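Side-chain contact in molybdopterin adenylyltransferase (Helicobacter pylori, PDB 4XCW), which probably transfers an adenylyl group from ATP to molybdopterin, a step in the biosynthesis of the molybdenum cofactor: residues G161-V166 with A173-Q178. Numbering follows the deposited sequence.
Sequences GNYMQV and AFRPKQ
V166 and A173 bring the backbones of 161-166 and 173-178 to their nearest approach, CA to CA 6.7 Å, and neither segment is helix or strand. R175 carries most of the contact. Its CG is anti to the carbonyl carbon (chi1 -81°) and the chain stays extended to NE, which takes the guanidinium across to Y163 and M164. There it lies flat over one face of the Y163 ring, with the planes 14° apart. The guanidinium carbon CZ of R175 is 3.8 Å from the centroid of the Y163 ring, a cation-pi contact. R175 NE sits 3.4 Å from Y163 CE1, and R175 CD lies 3.5 Å from Y163 OH.

The end of the guanidinium grips one backbone oxygen. R175 NH2 donates to M164 O at 2.9 Å, in the carbonyl plane and on a lone pair. R175 NH1 donates to the same M164 O at 3.1 Å. Both bonds are bent at the hydrogen, as expected when two nitrogens share one acceptor. M164 O lies close to the guanidinium plane, so these bonds and the stack together fix how the group is turned. A salt bridge from R175 NE to D157 of helix 152-158 adds a third hold and probably helps to balance the charge.

Beside the loop that joins the segments, V166 CG2 meets A173 CB at 3.4 Å, a tight carbon contact. M164 directs its side chain inward, onto I6 of strand 6-13 and onto L38 of a neighbouring loop.

The arrangement is an arginine-tyrosine cation-pi stack combined with an end-on pair of hydrogen bonds from NH1 and NH2 to one carbonyl oxygen. It ties the C-terminal end of the chain back to 161-166, the earlier part of the same loop after helix 152-158, at the surface of the alpha/beta MogA fold.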
loop_
_atom_site.group_PDB
_atom_site.type_symbol
_atom_site.label_atom_id
_atom_site.label_comp_id
_atom_site.label_asym_id
_atom_site.label_seq_id
_atom_site.Cartn_x
_atom_site.Cartn_y
_atom_site.Cartn_z
ATOM N N GLY B 161 -1.930 -3.278 -25.125
ATOM C CA GLY B 161 -2.667 -2.166 -25.702
ATOM C C GLY B 161 -1.916 -1.553 -26.873
ATOM O O GLY B 161 -0.830 -2.018 -27.240
ATOM N N ASN B 162 -2.487 -0.507 -27.468
ATOM C CA ASN B 162 -1.863 0.143 -28.621
ATOM C C ASN B 162 -0.618 0.919 -28.214
ATOM O O ASN B 162 -0.409 1.220 -27.039
ATOM C CB ASN B 162 -2.849 1.074 -29.329
ATOM C CG ASN B 162 -3.992 0.329 -29.980
ATOM O OD1 ASN B 162 -3.867 -0.845 -30.327
ATOM N ND2 ASN B 162 -5.116 1.009 -30.154
ATOM N N TYR B 163 0.208 1.251 -29.195
ATOM C CA TYR B 163 1.533 1.793 -28.922
ATOM C C TYR B 163 1.546 3.313 -28.860
ATOM O O TYR B 163 1.503 3.987 -29.888
ATOM C CB TYR B 163 2.510 1.311 -29.989
ATOM C CG TYR B 163 3.958 1.587 -29.662
ATOM C CD1 TYR B 163 4.705 0.669 -28.938
ATOM C CD2 TYR B 163 4.582 2.754 -30.088
ATOM C CE1 TYR B 163 6.031 0.904 -28.642
ATOM C CE2 TYR B 163 5.914 3.000 -29.794
ATOM C CZ TYR B 163 6.632 2.069 -29.070
ATOM O OH TYR B 163 7.956 2.296 -28.771
ATOM N N MET B 164 1.604 3.842 -27.642
ATOM C CA MET B 164 1.678 5.276 -27.422
ATOM C C MET B 164 3.007 5.850 -27.877
ATOM O O MET B 164 4.067 5.311 -27.557
ATOM C CB MET B 164 1.478 5.596 -25.947
ATOM C CG MET B 164 0.067 5.426 -25.460
ATOM S SD MET B 164 0.022 5.657 -23.679
ATOM C CE MET B 164 -1.743 5.581 -23.401
ATOM N N GLN B 165 2.938 6.956 -28.609
ATOM C CA GLN B 165 4.131 7.679 -29.012
ATOM C C GLN B 165 4.147 9.041 -28.332
ATOM O O GLN B 165 3.299 9.899 -28.577
ATOM C CB GLN B 165 4.195 7.806 -30.528
ATOM C CG GLN B 165 3.985 6.475 -31.217
ATOM C CD GLN B 165 4.811 6.321 -32.470
ATOM O OE1 GLN B 165 5.693 7.133 -32.753
ATOM N NE2 GLN B 165 4.535 5.271 -33.230
ATOM N N VAL B 166 5.129 9.209 -27.459
ATOM C CA VAL B 166 5.208 10.347 -26.558
ATOM C C VAL B 166 5.676 11.629 -27.240
ATOM O O VAL B 166 6.573 11.602 -28.077
ATOM C CB VAL B 166 6.154 10.006 -25.404
ATOM C CG1 VAL B 166 6.218 11.131 -24.403
ATOM C CG2 VAL B 166 5.675 8.731 -24.746
ATOM N N ALA B 173 8.803 9.444 -21.490
ATOM C CA ALA B 173 8.353 8.112 -21.100
ATOM C C ALA B 173 9.438 7.081 -21.329
ATOM O O ALA B 173 10.097 7.056 -22.366
ATOM C CB ALA B 173 7.097 7.720 -21.836
ATOM N N PHE B 174 9.606 6.222 -20.335
ATOM C CA PHE B 174 10.682 5.253 -20.324
ATOM C C PHE B 174 10.198 3.892 -20.798
ATOM O O PHE B 174 9.226 3.360 -20.273
ATOM C CB PHE B 174 11.262 5.153 -18.913
ATOM C CG PHE B 174 12.298 4.088 -18.758
ATOM C CD1 PHE B 174 13.522 4.198 -19.395
ATOM C CD2 PHE B 174 12.051 2.977 -17.971
ATOM C CE1 PHE B 174 14.482 3.217 -19.254
ATOM C CE2 PHE B 174 13.008 1.993 -17.824
ATOM C CZ PHE B 174 14.224 2.112 -18.467
ATOM N N ARG B 175 10.870 3.341 -21.801
ATOM C CA ARG B 175 10.626 1.965 -22.217
ATOM C C ARG B 175 11.908 1.144 -22.087
ATOM O O ARG B 175 12.883 1.392 -22.803
ATOM C CB ARG B 175 10.106 1.912 -23.655
ATOM C CG ARG B 175 8.609 2.184 -23.807
ATOM C CD ARG B 175 8.197 2.092 -25.270
ATOM N NE ARG B 175 6.749 2.055 -25.474
ATOM C CZ ARG B 175 6.016 3.087 -25.882
ATOM N NH1 ARG B 175 6.583 4.265 -26.119
ATOM N NH2 ARG B 175 4.711 2.939 -26.057
ATOM N N PRO B 176 11.921 0.178 -21.154
ATOM C CA PRO B 176 13.053 -0.743 -21.001
ATOM C C PRO B 176 13.280 -1.557 -22.267
ATOM O O PRO B 176 12.323 -2.082 -22.837
ATOM C CB PRO B 176 12.623 -1.646 -19.843
ATOM C CG PRO B 176 11.631 -0.840 -19.082
ATOM C CD PRO B 176 10.912 -0.007 -20.098
ATOM N N LYS B 177 14.536 -1.660 -22.693
ATOM C CA LYS B 177 14.874 -2.327 -23.946
ATOM C C LYS B 177 14.943 -3.845 -23.794
ATOM O O LYS B 177 14.210 -4.428 -22.993
ATOM C CB LYS B 177 16.202 -1.794 -24.482
ATOM C CG LYS B 177 16.439 -0.325 -24.171
ATOM C CD LYS B 177 17.847 0.104 -24.542
ATOM C CE LYS B 177 18.138 1.513 -24.053
ATOM N NZ LYS B 177 17.200 2.511 -24.638
ATOM N N GLN B 178 15.827 -4.462 -24.578
ATOM C CA GLN B 178 16.003 -5.917 -24.635
ATOM C C GLN B 178 14.779 -6.618 -25.221
ATOM O O GLN B 178 14.377 -7.685 -24.755
ATOM C CB GLN B 178 16.320 -6.491 -23.250
ATOM C CG GLN B 178 17.786 -6.818 -23.036
ATOM C CD GLN B 178 18.672 -5.591 -23.111
ATOM O OE1 GLN B 178 18.376 -4.558 -22.509
ATOM N NE2 GLN B 178 19.767 -5.699 -23.856
ATOM O OXT GLN B 178 14.168 -6.140 -26.178
#